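Local structure of dTDP-4-dehydrorhamnose reductase (Bacillus anthracis, 3SC6) at residues Leu206-Tyr210 / Leu264-Leu268; Gln184-Tyr190 / Ser213-Ser219; Lys19-Glu24 / Tyr157-Gly161. The protein catalyses the NADPH-dependent reduction of dTDP-4-dehydrorhamnose to dTDP-L-rhamnose, the last step in the biosynthesis of this activated sugar. All blocks are in the same frame, centred on the assembly; numbering follows the deposited sequence.

Contact 1 (Leu206-Tyr210 / Leu264-Leu268); sequences LYGTY and LNGFL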
loop_
_atom_site.group_PDB
_atom_site.type_symbol
_atom_site.label_atom_id
_atom_site.label_comp_id
_atom_site.label_asym_id
_atom_site.label_seq_id
_atom_site.Cartn_x
_atom_site.Cartn_y
_atom_site.Cartn_z
ATOM N N LEU A 206 -1.344 6.701 18.711
ATOM C CA LEU A 206 -1.071 7.965 18.031
ATOM C C LEU A 206 -1.874 7.907 16.737
ATOM O O LEU A 206 -1.309 7.885 15.648
ATOM C CB LEU A 206 0.427 8.043 17.700
ATOM C CG LEU A 206 1.418 7.882 18.865
ATOM C CD1 LEU A 206 2.845 7.828 18.369
ATOM C CD2 LEU A 206 1.256 8.969 19.912
ATOM N N TYR A 207 -3.196 7.912 16.858
ATOM C CA TYR A 207 -4.070 7.819 15.691
ATOM C C TYR A 207 -3.928 8.998 14.740
ATOM O O TYR A 207 -3.492 10.070 15.127
ATOM C CB TYR A 207 -5.533 7.700 16.118
ATOM C CG TYR A 207 -5.778 6.651 17.182
ATOM C CD1 TYR A 207 -5.626 5.304 16.913
ATOM C CD2 TYR A 207 -6.277 7.014 18.421
ATOM C CE1 TYR A 207 -5.867 4.352 17.885
ATOM C CE2 TYR A 207 -6.540 6.071 19.389
ATOM C CZ TYR A 207 -6.331 4.744 19.119
ATOM O OH TYR A 207 -6.595 3.804 20.087
ATOM N N GLY A 208 -4.305 8.783 13.485
ATOM C CA GLY A 208 -4.226 9.824 12.480
ATOM C C GLY A 208 -3.886 9.282 11.113
ATOM O O GLY A 208 -3.977 8.080 10.874
ATOM N N THR A 209 -3.490 10.188 10.219
ATOM C CA THR A 209 -3.127 9.840 8.856
ATOM C C THR A 209 -1.607 9.909 8.740
ATOM O O THR A 209 -1.005 10.888 9.156
ATOM C CB THR A 209 -3.764 10.822 7.846
ATOM O OG1 THR A 209 -5.188 10.835 8.011
ATOM C CG2 THR A 209 -3.423 10.428 6.432
ATOM N N TYR A 210 -1.001 8.871 8.165
ATOM C CA TYR A 210 0.454 8.795 7.995
ATOM C C TYR A 210 0.933 8.365 6.620
ATOM O O TYR A 210 0.381 7.432 6.029
ATOM C CB TYR A 210 1.019 7.749 8.949
ATOM C CG TYR A 210 0.923 8.052 10.416
ATOM C CD1 TYR A 210 2.013 8.579 11.096
ATOM C CD2 TYR A 210 -0.240 7.802 11.127
ATOM C CE1 TYR A 210 1.954 8.841 12.438
ATOM C CE2 TYR A 210 -0.316 8.071 12.481
ATOM C CZ TYR A 210 0.791 8.595 13.132
ATOM O OH TYR A 210 0.743 8.873 14.475
ATOM N N LEU A 264 6.928 13.896 13.205
ATOM C CA LEU A 264 6.304 14.670 14.282
ATOM C C LEU A 264 5.908 13.772 15.465
ATOM O O LEU A 264 5.651 14.269 16.558
ATOM C CB LEU A 264 5.071 15.437 13.782
ATOM C CG LEU A 264 5.260 16.522 12.717
ATOM C CD1 LEU A 264 3.906 17.073 12.285
ATOM C CD2 LEU A 264 6.163 17.640 13.223
ATOM N N ASN A 265 5.852 12.460 15.241
ATOM C CA ASN A 265 5.488 11.514 16.297
ATOM C C ASN A 265 6.676 10.712 16.826
ATOM O O ASN A 265 6.508 9.611 17.342
ATOM C CB ASN A 265 4.376 10.574 15.832
ATOM C CG ASN A 265 3.100 11.304 15.496
ATOM O OD1 ASN A 265 3.042 12.522 15.543
ATOM N ND2 ASN A 265 2.070 10.558 15.155
ATOM N N GLY A 266 7.876 11.263 16.681
ATOM C CA GLY A 266 9.091 10.609 17.161
ATOM C C GLY A 266 9.602 9.386 16.423
ATOM O O GLY A 266 10.669 8.873 16.762
ATOM N N PHE A 267 8.871 8.904 15.425
ATOM C CA PHE A 267 9.323 7.728 14.683
ATOM C C PHE A 267 10.516 8.092 13.811
ATOM O O PHE A 267 10.643 9.237 13.374
ATOM C CB PHE A 267 8.224 7.174 13.777
ATOM C CG PHE A 267 6.976 6.757 14.499
ATOM C CD1 PHE A 267 5.889 7.608 14.576
ATOM C CD2 PHE A 267 6.890 5.514 15.099
ATOM C CE1 PHE A 267 4.736 7.224 15.228
ATOM C CE2 PHE A 267 5.744 5.126 15.758
ATOM C CZ PHE A 267 4.664 5.983 15.823
ATOM N N LEU A 268 11.394 7.121 13.564
ATOM C CA LEU A 268 12.564 7.358 12.728
ATOM C C LEU A 268 12.153 7.302 11.261
ATOM O O LEU A 268 11.108 6.741 10.917
ATOM C CB LEU A 268 13.679 6.344 13.005
ATOM C CG LEU A 268 14.286 6.337 14.410
ATOM C CD1 LEU A 268 15.332 5.235 14.515
ATOM C CD2 LEU A 268 14.900 7.693 14.747
#
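Leu206 and Phe267 reach towards each other from opposite directions and make the principal apolar contact between the turn leading into strand 208-211 and the loop after helix 260-264. A single methyl does the touching: Leu206 CD1 lies 3.6 Å from Phe267 CZ, approaching the ring obliquely. The leucine is stretched out to get there, with CD1 anti to CA (chi2 174°), which carries the methyl outward to the ring. Leu206 CD1 also lies 4.0 Å from Asn265 CB. A looser aromatic contact joins the rings, where Tyr210 CE1 stands 4.3 Å from Phe267 CE1.

In the Rossmann-type fold of this reductase, strand 208-211 runs parallel to strand 148-157, and Tyr210 is bonded through its backbone to Ile150 and Arg152. The loop that meets it follows helix 260-264, with Asn265 the first residue to depart from helical geometry. Helix 191-202 contributes Leu201, which touches both Tyr210 and Phe267, while Met261 and Leu262 also pack on Tyr210.

The polar bond at the phenol lies within 206-210 and is uncertain: Tyr210 OH appears to donate to Leu206 O over 2.6 Å, with the carbonyl oxygen in the plane of the ring at its edge, but the hydroxyl is not precisely placed. The side-chain amide of Asn265 comes up near the ring plane on the other side of the hydroxyl, by CE1, its own plane turned 81°; the orientation of its two ends is doubtful.

Contact 2 (Gln184-Tyr190 / Ser213-Ser219); sequences QIGSPTY and SNTGSCS
Asn214 reaches across to the end of the strand segment at Tyr190, where Tyr190 N donates to Asn214 OD1 over 3.3 Å. The bond is nearly straight at the hydrogen (164°), yet the donor sits above the carbonyl plane, 44° out of it. Next to it Asn214 N points at Thr189 OG1, a weak hydrogen bond of 3.3 Å, so that backbone and side chain of one asparagine engage two successive residues. Further along, Pro188 CD packs on Cys218 at 3.7 Å from Cys218 CB; the thiol swings anti to its backbone N (chi1 -178°), and its SG also borders the proline ring. Ser187 packs its CB against the backbone carbonyls of Asn214 and Gly216 in the turn. At the far end the chains pair as loosely bonded antiparallel strands, with Gly186 N donating to Cys218 O at 3.0 Å, a carbonyl whose position is less sure.

A second shell holds these groups. Thr189 OG1 is also hydrogen-bonded to Ser154 O of strand 148-157, and Ser219 OG caps the helix beyond it through Glu222 N.

The weakly bonded strand 218-219 lies antiparallel beside strand 185-190, in an otherwise mainly parallel Rossmann-type sheet, with the side chain of Thr189 about 8 Å from the bound NADP. Helix 191-202 starts right after Tyr190 and helix 220-231 right after Ser219, and Trp273 of helix 273-283 touches Pro188, Asn214 and Cys218 together.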
loop_
_atom_site.group_PDB
_atom_site.type_symbol
_atom_site.label_atom_id
_atom_site.label_comp_id
_atom_site.label_asym_id
_atom_site.label_seq_id
_atom_site.Cartn_x
_atom_site.Cartn_y
_atom_site.Cartn_z
ATOM N N GLN A 184 7.630 9.436 -15.079
ATOM C CA GLN A 184 6.780 9.279 -13.898
ATOM C C GLN A 184 7.678 9.013 -12.699
ATOM O O GLN A 184 8.244 7.926 -12.564
ATOM C CB GLN A 184 5.787 8.126 -14.052
ATOM C CG GLN A 184 4.801 8.287 -15.179
ATOM C CD GLN A 184 3.829 7.126 -15.263
ATOM O OE1 GLN A 184 3.872 6.205 -14.448
ATOM N NE2 GLN A 184 2.941 7.168 -16.247
ATOM N N ILE A 185 7.809 10.015 -11.837
ATOM C CA ILE A 185 8.637 9.902 -10.651
ATOM C C ILE A 185 7.826 9.387 -9.471
ATOM O O ILE A 185 6.657 9.742 -9.306
ATOM C CB ILE A 185 9.281 11.258 -10.299
ATOM C CG1 ILE A 185 10.149 11.741 -11.464
ATOM C CG2 ILE A 185 10.121 11.146 -9.037
ATOM C CD1 ILE A 185 10.835 13.068 -11.207
ATOM N N GLY A 186 8.450 8.536 -8.661
ATOM C CA GLY A 186 7.799 7.962 -7.493
ATOM C C GLY A 186 8.805 7.455 -6.481
ATOM O O GLY A 186 10.000 7.719 -6.597
ATOM N N SER A 187 8.320 6.722 -5.484
ATOM C CA SER A 187 9.189 6.182 -4.449
ATOM C C SER A 187 8.838 4.728 -4.120
ATOM O O SER A 187 7.871 4.462 -3.400
ATOM C CB SER A 187 9.098 7.043 -3.193
ATOM O OG SER A 187 7.773 7.069 -2.705
ATOM N N PRO A 188 9.624 3.782 -4.654
ATOM C CA PRO A 188 9.404 2.359 -4.418
ATOM C C PRO A 188 9.389 2.035 -2.935
ATOM O O PRO A 188 10.303 2.425 -2.213
ATOM C CB PRO A 188 10.613 1.700 -5.086
ATOM C CG PRO A 188 11.080 2.680 -6.096
ATOM C CD PRO A 188 10.741 4.031 -5.578
ATOM N N THR A 189 8.362 1.321 -2.489
ATOM C CA THR A 189 8.242 0.954 -1.088
ATOM C C THR A 189 8.180 -0.554 -0.893
ATOM O O THR A 189 7.259 -1.212 -1.370
ATOM C CB THR A 189 6.986 1.575 -0.467
ATOM O OG1 THR A 189 7.072 3.003 -0.550
ATOM C CG2 THR A 189 6.852 1.162 0.981
ATOM N N TYR A 190 9.169 -1.092 -0.186
ATOM C CA TYR A 190 9.225 -2.526 0.083
ATOM C C TYR A 190 8.414 -2.921 1.315
ATOM O O TYR A 190 8.675 -2.464 2.425
ATOM C CB TYR A 190 10.679 -3.014 0.149
ATOM C CG TYR A 190 10.838 -4.447 0.603
ATOM C CD1 TYR A 190 10.022 -5.450 0.106
ATOM C CD2 TYR A 190 11.893 -4.817 1.425
ATOM C CE1 TYR A 190 10.183 -6.764 0.505
ATOM C CE2 TYR A 190 12.075 -6.130 1.809
ATOM C CZ TYR A 190 11.215 -7.097 1.346
ATOM O OH TYR A 190 11.386 -8.403 1.725
ATOM N N SER A 213 6.482 5.417 3.227
ATOM C CA SER A 213 7.114 5.009 1.986
ATOM C C SER A 213 8.598 5.118 2.187
ATOM O O SER A 213 9.044 5.742 3.144
ATOM C CB SER A 213 6.730 5.954 0.849
ATOM O OG SER A 213 5.332 5.981 0.646
ATOM N N ASN A 214 9.373 4.515 1.296
ATOM C CA ASN A 214 10.812 4.598 1.414
ATOM C C ASN A 214 11.237 5.997 0.993
ATOM O O ASN A 214 10.572 6.640 0.176
ATOM C CB ASN A 214 11.509 3.521 0.585
ATOM C CG ASN A 214 11.214 2.114 1.078
ATOM O OD1 ASN A 214 11.508 1.135 0.400
ATOM N ND2 ASN A 214 10.621 2.011 2.257
ATOM N N THR A 215 12.333 6.467 1.578
ATOM C CA THR A 215 12.877 7.790 1.302
ATOM C C THR A 215 13.394 7.951 -0.120
ATOM O O THR A 215 13.758 6.976 -0.774
ATOM C CB THR A 215 14.049 8.089 2.262
ATOM O OG1 THR A 215 13.589 8.014 3.614
ATOM C CG2 THR A 215 14.642 9.467 1.999
ATOM N N GLY A 216 13.409 9.195 -0.590
ATOM C CA GLY A 216 13.892 9.525 -1.928
ATOM C C GLY A 216 12.900 9.393 -3.064
ATOM O O GLY A 216 11.935 8.634 -2.984
ATOM N N SER A 217 13.149 10.160 -4.122
ATOM C CA SER A 217 12.312 10.151 -5.308
ATOM C C SER A 217 12.967 9.149 -6.244
ATOM O O SER A 217 14.116 8.756 -6.023
ATOM C CB SER A 217 12.253 11.535 -5.953
ATOM O OG SER A 217 13.539 11.958 -6.364
ATOM N N CYS A 218 12.268 8.760 -7.303
ATOM C CA CYS A 218 12.812 7.788 -8.238
ATOM C C CYS A 218 11.988 7.802 -9.530
ATOM O O CYS A 218 11.253 8.748 -9.785
ATOM C CB CYS A 218 12.754 6.417 -7.557
ATOM S SG CYS A 218 13.417 5.041 -8.446
ATOM N N SER A 219 12.131 6.765 -10.348
ATOM C CA SER A 219 11.391 6.651 -11.609
ATOM C C SER A 219 11.518 5.204 -12.049
ATOM O O SER A 219 12.550 4.582 -11.800
ATOM C CB SER A 219 11.961 7.572 -12.685
ATOM O OG SER A 219 13.299 7.229 -12.997
#

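Contact 3 (Lys19-Glu24 / Tyr157-Gly161); sequences KQLQEE and YGKYG. With SO4 (sulfate ion), chain H.
The ring of Tyr160 carries Lys19 on one face: CG of Lys19 makes a CH-pi contact 3.8 Å from the ring centroid, offset toward the rim. Bends at chi2 (63°) and chi4 return the lysine NZ to 3.2 Å from Tyr160 CD1. Gln20 CB lies at the CD2 edge and sulfate O1 at the CD1 edge; Gly161 N grips this ion, probably from the crystallisation liquor, through a 2.8 Å bond to O1. Glu23 faces the phenol end with its carboxylate turned 88° from the ring; Tyr160 OH donates to the syn lone pair of Glu23 OE1 over 2.8 Å, with Glu23 OE2 equally near.

Helix 16-24, the first of the Rossmann fold, follows strand 6-11 and a glycine-rich loop, and docks here against the loop leaving strand 148-157.

The amide of Gln20 is held at both ends. Its OE1 accepts Lys159 N at 3.2 Å, a straight bond (163°) from above the carbonyl plane, while Gln20 NE2 donates to Glu24 OE2 at 2.9 Å. The Lys159 side chain crosses that of Gln20 at about a right angle; its NZ forms a long salt bridge of 3.8 Å with Glu24 OE2, but its stronger partners are Glu283 and the hydroxyl of Tyr190.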
loop_
_atom_site.group_PDB
_atom_site.type_symbol
_atom_site.label_atom_id
_atom_site.label_comp_id
_atom_site.label_asym_id
_atom_site.label_seq_id
_atom_site.Cartn_x
_atom_site.Cartn_y
_atom_site.Cartn_z
ATOM N N LYS A 19 -0.145 -11.359 2.751
ATOM C CA LYS A 19 0.660 -12.563 2.636
ATOM C C LYS A 19 1.989 -12.431 3.384
ATOM O O LYS A 19 2.424 -13.369 4.053
ATOM C CB LYS A 19 0.919 -12.853 1.152
ATOM C CG LYS A 19 1.735 -14.109 0.844
ATOM C CD LYS A 19 1.044 -15.386 1.292
ATOM C CE LYS A 19 1.896 -16.616 0.967
ATOM N NZ LYS A 19 2.181 -16.748 -0.490
ATOM N N GLN A 20 2.618 -11.259 3.285
ATOM C CA GLN A 20 3.906 -11.021 3.944
ATOM C C GLN A 20 3.792 -10.411 5.348
ATOM O O GLN A 20 4.666 -10.620 6.184
ATOM C CB GLN A 20 4.798 -10.174 3.031
ATOM C CG GLN A 20 6.192 -9.894 3.572
ATOM C CD GLN A 20 7.058 -9.150 2.570
ATOM O OE1 GLN A 20 6.648 -8.910 1.434
ATOM N NE2 GLN A 20 8.273 -8.803 2.979
ATOM N N LEU A 21 2.726 -9.659 5.601
ATOM C CA LEU A 21 2.512 -9.041 6.910
ATOM C C LEU A 21 2.238 -10.150 7.918
ATOM O O LEU A 21 2.735 -10.131 9.043
ATOM C CB LEU A 21 1.330 -8.073 6.860
ATOM C CG LEU A 21 0.965 -7.364 8.165
ATOM C CD1 LEU A 21 2.148 -6.578 8.717
ATOM C CD2 LEU A 21 -0.236 -6.455 7.944
ATOM N N GLN A 22 1.435 -11.114 7.485
ATOM C CA GLN A 22 1.060 -12.269 8.285
ATOM C C GLN A 22 2.280 -13.017 8.835
ATOM O O GLN A 22 2.219 -13.607 9.912
ATOM C CB GLN A 22 0.245 -13.215 7.402
ATOM C CG GLN A 22 -0.156 -14.532 8.033
ATOM C CD GLN A 22 -0.928 -15.410 7.060
ATOM O OE1 GLN A 22 -1.290 -14.972 5.963
ATOM N NE2 GLN A 22 -1.188 -16.653 7.456
ATOM N N GLU A 23 3.380 -12.990 8.091
ATOM C CA GLU A 23 4.609 -13.667 8.498
ATOM C C GLU A 23 5.551 -12.805 9.324
ATOM O O GLU A 23 6.386 -13.329 10.053
ATOM C CB GLU A 23 5.384 -14.115 7.256
ATOM C CG GLU A 23 4.650 -15.084 6.349
ATOM C CD GLU A 23 5.465 -15.454 5.122
ATOM O OE1 GLU A 23 6.584 -14.915 4.967
ATOM O OE2 GLU A 23 4.987 -16.274 4.307
ATOM N N GLU A 24 5.426 -11.487 9.208
ATOM C CA GLU A 24 6.304 -10.576 9.945
ATOM C C GLU A 24 5.815 -10.107 11.324
ATOM O O GLU A 24 6.577 -9.486 12.067
ATOM C CB GLU A 24 6.701 -9.407 9.043
ATOM C CG GLU A 24 7.461 -9.891 7.805
ATOM C CD GLU A 24 7.879 -8.776 6.875
ATOM O OE1 GLU A 24 7.581 -7.599 7.175
ATOM O OE2 GLU A 24 8.513 -9.085 5.841
ATOM N N TYR A 157 5.820 -3.168 -3.277
ATOM C CA TYR A 157 6.238 -4.436 -3.879
ATOM C C TYR A 157 6.814 -5.310 -2.773
ATOM O O TYR A 157 7.506 -4.806 -1.886
ATOM C CB TYR A 157 7.296 -4.222 -4.959
ATOM C CG TYR A 157 8.617 -3.708 -4.440
ATOM C CD1 TYR A 157 8.849 -2.352 -4.283
ATOM C CD2 TYR A 157 9.643 -4.590 -4.130
ATOM C CE1 TYR A 157 10.068 -1.889 -3.811
ATOM C CE2 TYR A 157 10.858 -4.143 -3.663
ATOM C CZ TYR A 157 11.071 -2.795 -3.503
ATOM O OH TYR A 157 12.288 -2.355 -3.036
ATOM N N GLY A 158 6.541 -6.613 -2.825
ATOM C CA GLY A 158 7.042 -7.541 -1.806
ATOM C C GLY A 158 7.524 -8.881 -2.332
ATOM O O GLY A 158 7.695 -9.068 -3.535
ATOM N N LYS A 159 7.743 -9.815 -1.411
ATOM C CA LYS A 159 8.210 -11.151 -1.758
ATOM C C LYS A 159 7.202 -11.959 -2.547
ATOM O O LYS A 159 7.559 -12.669 -3.489
ATOM C CB LYS A 159 8.502 -11.977 -0.495
ATOM C CG LYS A 159 9.578 -11.460 0.429
ATOM C CD LYS A 159 9.771 -12.440 1.588
ATOM C CE LYS A 159 10.873 -11.995 2.533
ATOM N NZ LYS A 159 10.592 -10.664 3.146
ATOM N N TYR A 160 5.938 -11.847 -2.161
ATOM C CA TYR A 160 4.880 -12.602 -2.808
ATOM C C TYR A 160 4.112 -11.824 -3.864
ATOM O O TYR A 160 4.033 -10.599 -3.817
ATOM C CB TYR A 160 3.941 -13.115 -1.720
ATOM C CG TYR A 160 4.710 -13.844 -0.638
ATOM C CD1 TYR A 160 5.007 -15.193 -0.745
ATOM C CD2 TYR A 160 5.165 -13.162 0.481
ATOM C CE1 TYR A 160 5.727 -15.842 0.242
ATOM C CE2 TYR A 160 5.880 -13.798 1.466
ATOM C CZ TYR A 160 6.158 -15.135 1.345
ATOM O OH TYR A 160 6.872 -15.758 2.336
ATOM N N GLY A 161 3.557 -12.563 -4.824
ATOM C CA GLY A 161 2.782 -11.984 -5.918
ATOM C C GLY A 161 3.663 -11.324 -6.963
ATOM O O GLY A 161 4.858 -11.128 -6.747
HETATM S S SO4 H . 4.393 -16.083 -4.963
HETATM O O1 SO4 H . 3.416 -15.328 -4.184
HETATM O O2 SO4 H . 4.549 -17.414 -4.380
HETATM O O3 SO4 H . 3.917 -16.202 -6.341
HETATM O O4 SO4 H . 5.682 -15.393 -4.948
#

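From the N terminus, helix 16-24 opens contact 3, which closes after 132 intervening residues and joins that helix to the loop after strand 148-157. Contacts 2 and 1 follow, and they cross: segment 184-190 comes first, then 206-210, after which 213-219 completes contact 2 and 264-268 completes contact 1. Strand 148-157 is common ground, pairing with both strand 185-190 and strand 208-211. Contacts 2 and 3 adjoin through Thr189 O and Tyr157 N, a probable hydrogen bond, whereas contact 1 is about 14 Å from contact 3 between nearest atoms. Contact 2 joins strand 185-190 to the turn before helix 220-231, and contact 1 the start of strand 208-211 to the loop after helix 260-264.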